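Long-range contact in glycinin A3B4 subunit (Glycine max, PDB 2D5F), which probably serves as a hexamer-forming 11S seed storage globulin, laying up amino acids in the soybean seed for use at germination: residues Met68-Phe82 / Gln112-Pro126. Numbering follows the deposited sequence.
Sequences MIIVVQGKGAIGFAF and QKIRHFNEGDVLVIP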
ATOM      1  N   MET B  68     -10.577  22.242  -4.129  1.00 19.13           N
ATOM      2  CA  MET B  68     -11.818  21.485  -4.068  1.00 14.36           C
ATOM      3  C   MET B  68     -12.877  22.555  -4.277  1.00 15.88           C
ATOM      4  O   MET B  68     -12.977  23.493  -3.496  1.00 17.60           O
ATOM      5  CB  MET B  68     -12.006  20.809  -2.722  1.00 17.79           C
ATOM      6  CG  MET B  68     -13.334  20.084  -2.630  1.00 24.89           C
ATOM      7  SD  MET B  68     -13.435  19.032  -1.193  1.00 23.43           S
ATOM      8  CE  MET B  68     -12.962  17.485  -1.925  1.00 26.52           C
ATOM      9  N   ILE B  69     -13.649  22.416  -5.347  1.00 18.66           N
ATOM     10  CA  ILE B  69     -14.660  23.403  -5.690  1.00 22.60           C
ATOM     11  C   ILE B  69     -16.083  22.862  -5.622  1.00 20.99           C
ATOM     12  O   ILE B  69     -16.350  21.730  -6.028  1.00 23.76           O
ATOM     13  CB  ILE B  69     -14.429  23.911  -7.120  1.00 15.51           C
ATOM     14  CG1 ILE B  69     -12.959  24.292  -7.300  1.00 22.95           C
ATOM     15  CG2 ILE B  69     -15.326  25.109  -7.411  1.00 22.31           C
ATOM     16  CD1 ILE B  69     -12.565  24.517  -8.744  1.00 18.52           C
ATOM     17  N   ILE B  70     -16.992  23.667  -5.089  1.00 19.36           N
ATOM     18  CA  ILE B  70     -18.387  23.271  -5.052  1.00 19.95           C
ATOM     19  C   ILE B  70     -19.134  24.280  -5.913  1.00 18.87           C
ATOM     20  O   ILE B  70     -18.986  25.489  -5.741  1.00 20.67           O
ATOM     21  CB  ILE B  70     -18.984  23.254  -3.620  1.00 21.44           C
ATOM     22  CG1 ILE B  70     -20.435  22.760  -3.701  1.00 24.95           C
ATOM     23  CG2 ILE B  70     -18.905  24.631  -2.978  1.00 25.46           C
ATOM     24  CD1 ILE B  70     -21.084  22.483  -2.370  1.00 22.52           C
ATOM     25  N   VAL B  71     -19.894  23.773  -6.874  1.00 21.80           N
ATOM     26  CA  VAL B  71     -20.670  24.620  -7.766  1.00 24.26           C
ATOM     27  C   VAL B  71     -21.985  24.876  -7.063  1.00 20.77           C
ATOM     28  O   VAL B  71     -22.758  23.946  -6.852  1.00 23.59           O
ATOM     29  CB  VAL B  71     -20.961  23.915  -9.106  1.00 21.64           C
ATOM     30  CG1 VAL B  71     -21.736  24.842 -10.021  1.00 23.04           C
ATOM     31  CG2 VAL B  71     -19.667  23.484  -9.760  1.00 22.94           C
ATOM     32  N   VAL B  72     -22.240  26.127  -6.695  1.00 25.22           N
ATOM     33  CA  VAL B  72     -23.475  26.451  -6.001  1.00 27.84           C
ATOM     34  C   VAL B  72     -24.566  27.013  -6.911  1.00 33.03           C
ATOM     35  O   VAL B  72     -25.686  27.227  -6.462  1.00 32.21           O
ATOM     36  CB  VAL B  72     -23.226  27.438  -4.831  1.00 30.09           C
ATOM     37  CG1 VAL B  72     -22.199  26.844  -3.862  1.00 31.01           C
ATOM     38  CG2 VAL B  72     -22.759  28.785  -5.359  1.00 22.65           C
ATOM     39  N   GLN B  73     -24.252  27.240  -8.184  1.00 28.44           N
ATOM     40  CA  GLN B  73     -25.250  27.769  -9.112  1.00 28.69           C
ATOM     41  C   GLN B  73     -24.859  27.603 -10.575  1.00 28.29           C
ATOM     42  O   GLN B  73     -23.713  27.849 -10.954  1.00 25.78           O
ATOM     43  CB  GLN B  73     -25.503  29.261  -8.851  1.00 28.39           C
ATOM     44  CG  GLN B  73     -26.688  29.827  -9.639  1.00 29.83           C
ATOM     45  CD  GLN B  73     -26.826  31.340  -9.520  1.00 33.82           C
ATOM     46  OE1 GLN B  73     -26.359  32.094 -10.380  1.00 33.22           O
ATOM     47  NE2 GLN B  73     -27.457  31.790  -8.446  1.00 33.53           N
ATOM     48  N   GLY B  74     -25.822  27.193 -11.392  1.00 27.69           N
ATOM     49  CA  GLY B  74     -25.567  27.039 -12.812  1.00 28.57           C
ATOM     50  C   GLY B  74     -25.031  25.701 -13.276  1.00 33.33           C
ATOM     51  O   GLY B  74     -25.016  24.716 -12.530  1.00 24.31           O
ATOM     52  N   LYS B  75     -24.588  25.674 -14.530  1.00 29.53           N
ATOM     53  CA  LYS B  75     -24.044  24.464 -15.118  1.00 28.32           C
ATOM     54  C   LYS B  75     -23.003  24.805 -16.174  1.00 30.96           C
ATOM     55  O   LYS B  75     -23.088  25.835 -16.846  1.00 26.63           O
ATOM     56  CB  LYS B  75     -25.168  23.628 -15.735  1.00 32.86           C
ATOM     57  CG  LYS B  75     -25.789  24.222 -16.982  1.00 35.29           C
ATOM     58  CD  LYS B  75     -26.927  23.335 -17.476  1.00 44.48           C
ATOM     59  CE  LYS B  75     -27.379  23.713 -18.886  1.00 50.25           C
ATOM     60  NZ  LYS B  75     -26.384  23.325 -19.934  1.00 50.76           N
ATOM     61  N   GLY B  76     -22.017  23.933 -16.321  1.00 23.07           N
ATOM     62  CA  GLY B  76     -20.979  24.176 -17.295  1.00 24.66           C
ATOM     63  C   GLY B  76     -20.121  22.959 -17.548  1.00 25.67           C
ATOM     64  O   GLY B  76     -20.504  21.821 -17.259  1.00 28.49           O
ATOM     65  N   ALA B  77     -18.941  23.206 -18.089  1.00 28.40           N
ATOM     66  CA  ALA B  77     -18.019  22.137 -18.405  1.00 25.24           C
ATOM     67  C   ALA B  77     -16.626  22.544 -17.980  1.00 28.15           C
ATOM     68  O   ALA B  77     -16.266  23.716 -18.038  1.00 26.02           O
ATOM     69  CB  ALA B  77     -18.046  21.860 -19.900  1.00 21.03           C
ATOM     70  N   ILE B  78     -15.845  21.566 -17.546  1.00 26.84           N
ATOM     71  CA  ILE B  78     -14.479  21.814 -17.135  1.00 23.13           C
ATOM     72  C   ILE B  78     -13.594  20.845 -17.905  1.00 20.78           C
ATOM     73  O   ILE B  78     -13.963  19.689 -18.121  1.00 24.24           O
ATOM     74  CB  ILE B  78     -14.294  21.585 -15.618  1.00 22.05           C
ATOM     75  CG1 ILE B  78     -12.816  21.759 -15.243  1.00 17.77           C
ATOM     76  CG2 ILE B  78     -14.806  20.193 -15.239  1.00 19.20           C
ATOM     77  CD1 ILE B  78     -12.547  21.763 -13.740  1.00 19.37           C
ATOM     78  N   GLY B  79     -12.435  21.326 -18.333  1.00 22.52           N
ATOM     79  CA  GLY B  79     -11.515  20.479 -19.057  1.00 21.72           C
ATOM     80  C   GLY B  79     -10.129  20.604 -18.461  1.00 24.37           C
ATOM     81  O   GLY B  79      -9.706  21.701 -18.104  1.00 24.04           O
ATOM     82  N   PHE B  80      -9.432  19.480 -18.328  1.00 17.79           N
ATOM     83  CA  PHE B  80      -8.083  19.493 -17.787  1.00 20.47           C
ATOM     84  C   PHE B  80      -7.089  19.115 -18.870  1.00 17.83           C
ATOM     85  O   PHE B  80      -7.463  18.562 -19.904  1.00 25.25           O
ATOM     86  CB  PHE B  80      -7.925  18.482 -16.652  1.00 19.60           C
ATOM     87  CG  PHE B  80      -8.867  18.687 -15.506  1.00 21.36           C
ATOM     88  CD1 PHE B  80     -10.170  18.214 -15.572  1.00 20.09           C
ATOM     89  CD2 PHE B  80      -8.432  19.304 -14.339  1.00 16.56           C
ATOM     90  CE1 PHE B  80     -11.023  18.344 -14.488  1.00 24.23           C
ATOM     91  CE2 PHE B  80      -9.278  19.439 -13.250  1.00 15.14           C
ATOM     92  CZ  PHE B  80     -10.575  18.957 -13.322  1.00 14.15           C
ATOM     93  N   ALA B  81      -5.819  19.409 -18.622  1.00 21.37           N
ATOM     94  CA  ALA B  81      -4.757  19.054 -19.551  1.00 22.93           C
ATOM     95  C   ALA B  81      -3.783  18.132 -18.806  1.00 20.51           C
ATOM     96  O   ALA B  81      -2.824  18.597 -18.203  1.00 19.37           O
ATOM     97  CB  ALA B  81      -4.023  20.312 -20.048  1.00 19.79           C
ATOM     98  N   PHE B  82      -4.054  16.828 -18.836  1.00 21.46           N
ATOM     99  CA  PHE B  82      -3.184  15.860 -18.179  1.00 19.04           C
ATOM    100  C   PHE B  82      -1.978  15.642 -19.077  1.00 16.93           C
ATOM    101  O   PHE B  82      -2.117  15.289 -20.249  1.00 18.87           O
ATOM    102  CB  PHE B  82      -3.932  14.549 -17.927  1.00 22.32           C
ATOM    103  CG  PHE B  82      -4.854  14.605 -16.743  1.00 27.82           C
ATOM    104  CD1 PHE B  82      -6.080  15.258 -16.825  1.00 37.07           C
ATOM    105  CD2 PHE B  82      -4.474  14.046 -15.525  1.00 45.05           C
ATOM    106  CE1 PHE B  82      -6.918  15.354 -15.706  1.00 41.86           C
ATOM    107  CE2 PHE B  82      -5.302  14.135 -14.402  1.00 46.94           C
ATOM    108  CZ  PHE B  82      -6.528  14.792 -14.496  1.00 41.06           C
ATOM    109  N   GLN B 112      -8.733  16.587 -24.941  1.00 19.99           N
ATOM    110  CA  GLN B 112      -9.025  15.617 -23.894  1.00 27.51           C
ATOM    111  C   GLN B 112     -10.481  15.681 -23.456  1.00 23.05           C
ATOM    112  O   GLN B 112     -11.217  16.589 -23.834  1.00 20.88           O
ATOM    113  CB  GLN B 112      -8.066  15.798 -22.700  1.00 18.23           C
ATOM    114  CG  GLN B 112      -6.645  15.361 -23.035  1.00 21.69           C
ATOM    115  CD  GLN B 112      -5.645  15.511 -21.894  1.00 24.64           C
ATOM    116  OE1 GLN B 112      -4.437  15.378 -22.103  1.00 21.49           O
ATOM    117  NE2 GLN B 112      -6.138  15.784 -20.693  1.00 15.01           N
ATOM    118  N   LYS B 113     -10.888  14.694 -22.668  1.00 22.62           N
ATOM    119  CA  LYS B 113     -12.256  14.587 -22.185  1.00 21.66           C
ATOM    120  C   LYS B 113     -12.851  15.868 -21.607  1.00 29.15           C
ATOM    121  O   LYS B 113     -12.190  16.605 -20.874  1.00 27.48           O
ATOM    122  CB  LYS B 113     -12.344  13.473 -21.141  1.00 20.41           C
ATOM    123  CG  LYS B 113     -13.754  13.235 -20.604  1.00 31.94           C
ATOM    124  CD  LYS B 113     -13.772  12.119 -19.569  1.00 38.47           C
ATOM    125  CE  LYS B 113     -15.188  11.854 -19.075  1.00 40.94           C
ATOM    126  NZ  LYS B 113     -15.245  10.619 -18.244  1.00 42.34           N
ATOM    127  N   ILE B 114     -14.109  16.124 -21.950  1.00 28.32           N
ATOM    128  CA  ILE B 114     -14.823  17.286 -21.442  1.00 28.14           C
ATOM    129  C   ILE B 114     -15.750  16.767 -20.359  1.00 28.31           C
ATOM    130  O   ILE B 114     -16.530  15.846 -20.595  1.00 30.49           O
ATOM    131  CB  ILE B 114     -15.676  17.974 -22.538  1.00 31.90           C
ATOM    132  CG1 ILE B 114     -14.766  18.499 -23.652  1.00 37.78           C
ATOM    133  CG2 ILE B 114     -16.492  19.114 -21.933  1.00 30.32           C
ATOM    134  CD1 ILE B 114     -13.672  19.437 -23.165  1.00 31.45           C
ATOM    135  N   ARG B 115     -15.652  17.342 -19.167  1.00 23.58           N
ATOM    136  CA  ARG B 115     -16.489  16.909 -18.063  1.00 24.59           C
ATOM    137  C   ARG B 115     -17.535  17.969 -17.762  1.00 26.78           C
ATOM    138  O   ARG B 115     -17.226  19.157 -17.679  1.00 28.40           O
ATOM    139  CB  ARG B 115     -15.635  16.644 -16.819  1.00 27.78           C
ATOM    140  CG  ARG B 115     -14.515  15.614 -17.022  1.00 29.90           C
ATOM    141  CD  ARG B 115     -13.156  16.248 -16.740  1.00 34.16           C
ATOM    142  NE  ARG B 115     -12.021  15.354 -16.986  1.00 34.35           N
ATOM    143  CZ  ARG B 115     -11.644  14.365 -16.182  1.00 33.55           C
ATOM    144  NH1 ARG B 115     -10.599  13.616 -16.503  1.00 39.50           N
ATOM    145  NH2 ARG B 115     -12.303  14.124 -15.059  1.00 37.29           N
ATOM    146  N   HIS B 116     -18.777  17.531 -17.603  1.00 23.52           N
ATOM    147  CA  HIS B 116     -19.878  18.432 -17.310  1.00 25.62           C
ATOM    148  C   HIS B 116     -20.157  18.473 -15.819  1.00 27.89           C
ATOM    149  O   HIS B 116     -19.971  17.477 -15.121  1.00 28.63           O
ATOM    150  CB  HIS B 116     -21.132  17.970 -18.053  1.00 26.67           C
ATOM    151  CG  HIS B 116     -21.019  18.071 -19.540  1.00 34.13           C
ATOM    152  ND1 HIS B 116     -21.354  19.212 -20.236  1.00 33.06           N
ATOM    153  CD2 HIS B 116     -20.566  17.187 -20.462  1.00 36.66           C
ATOM    154  CE1 HIS B 116     -21.112  19.027 -21.521  1.00 43.14           C
ATOM    155  NE2 HIS B 116     -20.633  17.808 -21.684  1.00 37.86           N
ATOM    156  N   PHE B 117     -20.597  19.629 -15.332  1.00 23.28           N
ATOM    157  CA  PHE B 117     -20.925  19.776 -13.926  1.00 26.55           C
ATOM    158  C   PHE B 117     -22.204  20.578 -13.762  1.00 30.33           C
ATOM    159  O   PHE B 117     -22.595  21.341 -14.654  1.00 28.11           O
ATOM    160  CB  PHE B 117     -19.784  20.455 -13.149  1.00 25.74           C
ATOM    161  CG  PHE B 117     -19.442  21.839 -13.633  1.00 24.96           C
ATOM    162  CD1 PHE B 117     -18.344  22.047 -14.467  1.00 20.52           C
ATOM    163  CD2 PHE B 117     -20.210  22.936 -13.247  1.00 20.67           C
ATOM    164  CE1 PHE B 117     -18.015  23.328 -14.908  1.00 23.66           C
ATOM    165  CE2 PHE B 117     -19.892  24.218 -13.682  1.00 23.65           C
ATOM    166  CZ  PHE B 117     -18.789  24.413 -14.517  1.00 25.09           C
ATOM    167  N   ASN B 118     -22.846  20.394 -12.616  1.00 27.28           N
ATOM    168  CA  ASN B 118     -24.084  21.083 -12.287  1.00 29.97           C
ATOM    169  C   ASN B 118     -24.006  21.545 -10.839  1.00 34.21           C
ATOM    170  O   ASN B 118     -23.122  21.119 -10.087  1.00 25.78           O
ATOM    171  CB  ASN B 118     -25.276  20.136 -12.444  1.00 33.23           C
ATOM    172  CG  ASN B 118     -25.491  19.706 -13.875  1.00 41.70           C
ATOM    173  OD1 ASN B 118     -25.818  20.522 -14.733  1.00 51.42           O
ATOM    174  ND2 ASN B 118     -25.307  18.417 -14.144  1.00 53.51           N
ATOM    175  N   GLU B 119     -24.930  22.419 -10.452  1.00 26.75           N
ATOM    176  CA  GLU B 119     -24.973  22.918  -9.088  1.00 32.42           C
ATOM    177  C   GLU B 119     -25.098  21.725  -8.154  1.00 27.96           C
ATOM    178  O   GLU B 119     -25.856  20.793  -8.428  1.00 25.92           O
ATOM    179  CB  GLU B 119     -26.159  23.871  -8.912  1.00 38.21           C
ATOM    180  CG  GLU B 119     -27.444  23.398  -9.576  1.00 49.71           C
ATOM    181  CD  GLU B 119     -28.528  24.470  -9.580  1.00 56.73           C
ATOM    182  OE1 GLU B 119     -28.244  25.610 -10.018  1.00 48.16           O
ATOM    183  OE2 GLU B 119     -29.664  24.167  -9.153  1.00 56.79           O
ATOM    184  N   GLY B 120     -24.346  21.757  -7.056  1.00 24.47           N
ATOM    185  CA  GLY B 120     -24.374  20.660  -6.105  1.00 23.38           C
ATOM    186  C   GLY B 120     -23.188  19.734  -6.307  1.00 23.11           C
ATOM    187  O   GLY B 120     -22.919  18.859  -5.481  1.00 27.78           O
ATOM    188  N   ASP B 121     -22.479  19.925  -7.415  1.00 19.37           N
ATOM    189  CA  ASP B 121     -21.308  19.113  -7.736  1.00 24.13           C
ATOM    190  C   ASP B 121     -20.034  19.686  -7.134  1.00 22.33           C
ATOM    191  O   ASP B 121     -19.890  20.895  -6.974  1.00 19.50           O
ATOM    192  CB  ASP B 121     -21.089  19.022  -9.252  1.00 22.72           C
ATOM    193  CG  ASP B 121     -22.046  18.066  -9.936  1.00 32.67           C
ATOM    194  OD1 ASP B 121     -22.007  18.016 -11.182  1.00 33.91           O
ATOM    195  OD2 ASP B 121     -22.822  17.368  -9.250  1.00 35.58           O
ATOM    196  N   VAL B 122     -19.113  18.792  -6.807  1.00 21.32           N
ATOM    197  CA  VAL B 122     -17.818  19.173  -6.274  1.00 19.36           C
ATOM    198  C   VAL B 122     -16.829  18.814  -7.368  1.00 23.61           C
ATOM    199  O   VAL B 122     -16.955  17.762  -8.001  1.00 25.14           O
ATOM    200  CB  VAL B 122     -17.467  18.385  -5.001  1.00 24.84           C
ATOM    201  CG1 VAL B 122     -15.978  18.554  -4.669  1.00 25.20           C
ATOM    202  CG2 VAL B 122     -18.316  18.877  -3.843  1.00 18.94           C
ATOM    203  N   LEU B 123     -15.868  19.698  -7.607  1.00 21.45           N
ATOM    204  CA  LEU B 123     -14.843  19.467  -8.618  1.00 25.29           C
ATOM    205  C   LEU B 123     -13.511  19.494  -7.883  1.00 23.47           C
ATOM    206  O   LEU B 123     -13.361  20.205  -6.888  1.00 25.81           O
ATOM    207  CB  LEU B 123     -14.856  20.583  -9.677  1.00 28.63           C
ATOM    208  CG  LEU B 123     -16.197  21.051 -10.262  1.00 30.22           C
ATOM    209  CD1 LEU B 123     -15.956  22.233 -11.197  1.00 31.14           C
ATOM    210  CD2 LEU B 123     -16.870  19.913 -11.007  1.00 30.83           C
ATOM    211  N   VAL B 124     -12.543  18.727  -8.369  1.00 20.64           N
ATOM    212  CA  VAL B 124     -11.228  18.693  -7.742  1.00 15.49           C
ATOM    213  C   VAL B 124     -10.166  19.015  -8.780  1.00 14.04           C
ATOM    214  O   VAL B 124     -10.131  18.391  -9.840  1.00 18.28           O
ATOM    215  CB  VAL B 124     -10.933  17.291  -7.148  1.00 25.40           C
ATOM    216  CG1 VAL B 124      -9.568  17.278  -6.490  1.00 22.46           C
ATOM    217  CG2 VAL B 124     -12.018  16.910  -6.150  1.00 25.09           C
ATOM    218  N   ILE B 125      -9.310  19.991  -8.488  1.00 14.31           N
ATOM    219  CA  ILE B 125      -8.234  20.361  -9.410  1.00 15.11           C
ATOM    220  C   ILE B 125      -6.903  19.836  -8.865  1.00 16.50           C
ATOM    221  O   ILE B 125      -6.487  20.222  -7.776  1.00 18.90           O
ATOM    222  CB  ILE B 125      -8.079  21.887  -9.554  1.00 14.28           C
ATOM    223  CG1 ILE B 125      -9.439  22.560  -9.796  1.00 22.54           C
ATOM    224  CG2 ILE B 125      -7.108  22.188 -10.694  1.00 15.72           C
ATOM    225  CD1 ILE B 125     -10.172  22.069 -11.024  1.00 17.56           C
ATOM    226  N   PRO B 126      -6.222  18.947  -9.609  1.00 20.01           N
ATOM    227  CA  PRO B 126      -4.937  18.412  -9.140  1.00 15.76           C
ATOM    228  C   PRO B 126      -3.837  19.476  -9.185  1.00 22.39           C
ATOM    229  O   PRO B 126      -3.881  20.393 -10.009  1.00 19.66           O
ATOM    230  CB  PRO B 126      -4.642  17.280 -10.124  1.00 14.42           C
ATOM    231  CG  PRO B 126      -5.998  16.873 -10.624  1.00 18.98           C
ATOM    232  CD  PRO B 126      -6.693  18.208 -10.794  1.00 18.73           C
TER
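The ring of F117 lies flat over G76, whose CA sits 3.9 Å from the ring centroid and 24° off its normal; L123 CD1 covers the opposite face near the rim. CG of F117 stands between its own backbone N and carbonyl carbon (chi1 60°), which folds the ring over G76 of the paired strand; from the facing sheet V71 CG2 reaches F117 CD2 at 3.6 Å. A side chain on G76 would run into this ring. Replacing F117 by alanine is likely to open a gap between G76 and L123 and to leave V71 CG2 without its aromatic neighbour. Further along the same interior, I125 CD1 touches both I78 CD1 and F80 CE2 at 3.6 Å, while R115 CD meets the F80 ring at its edge, in plane, the guanidinium turned 78° from the ring and its NH2 hydrogen-bonded to M329 O. Two antiparallel pairings, 68-73 with 121-125 and 75-80 with 114-118, belong to the two facing sheets of the N-terminal cupin barrel, and the type II turn N118-D121 carries the chain from one to the other. I69 N to L123 O, 2.7 Å and nearly straight, ties the first pair. Toward solvent the packing thins: E119 OE1 accepts G74 N at 3.2 Å through its anti lone pair, and K75 runs alongside N118, K75 CB 3.3 Å from N118 OD1, before K75 NZ hydrogen-bonds to T136 OG1.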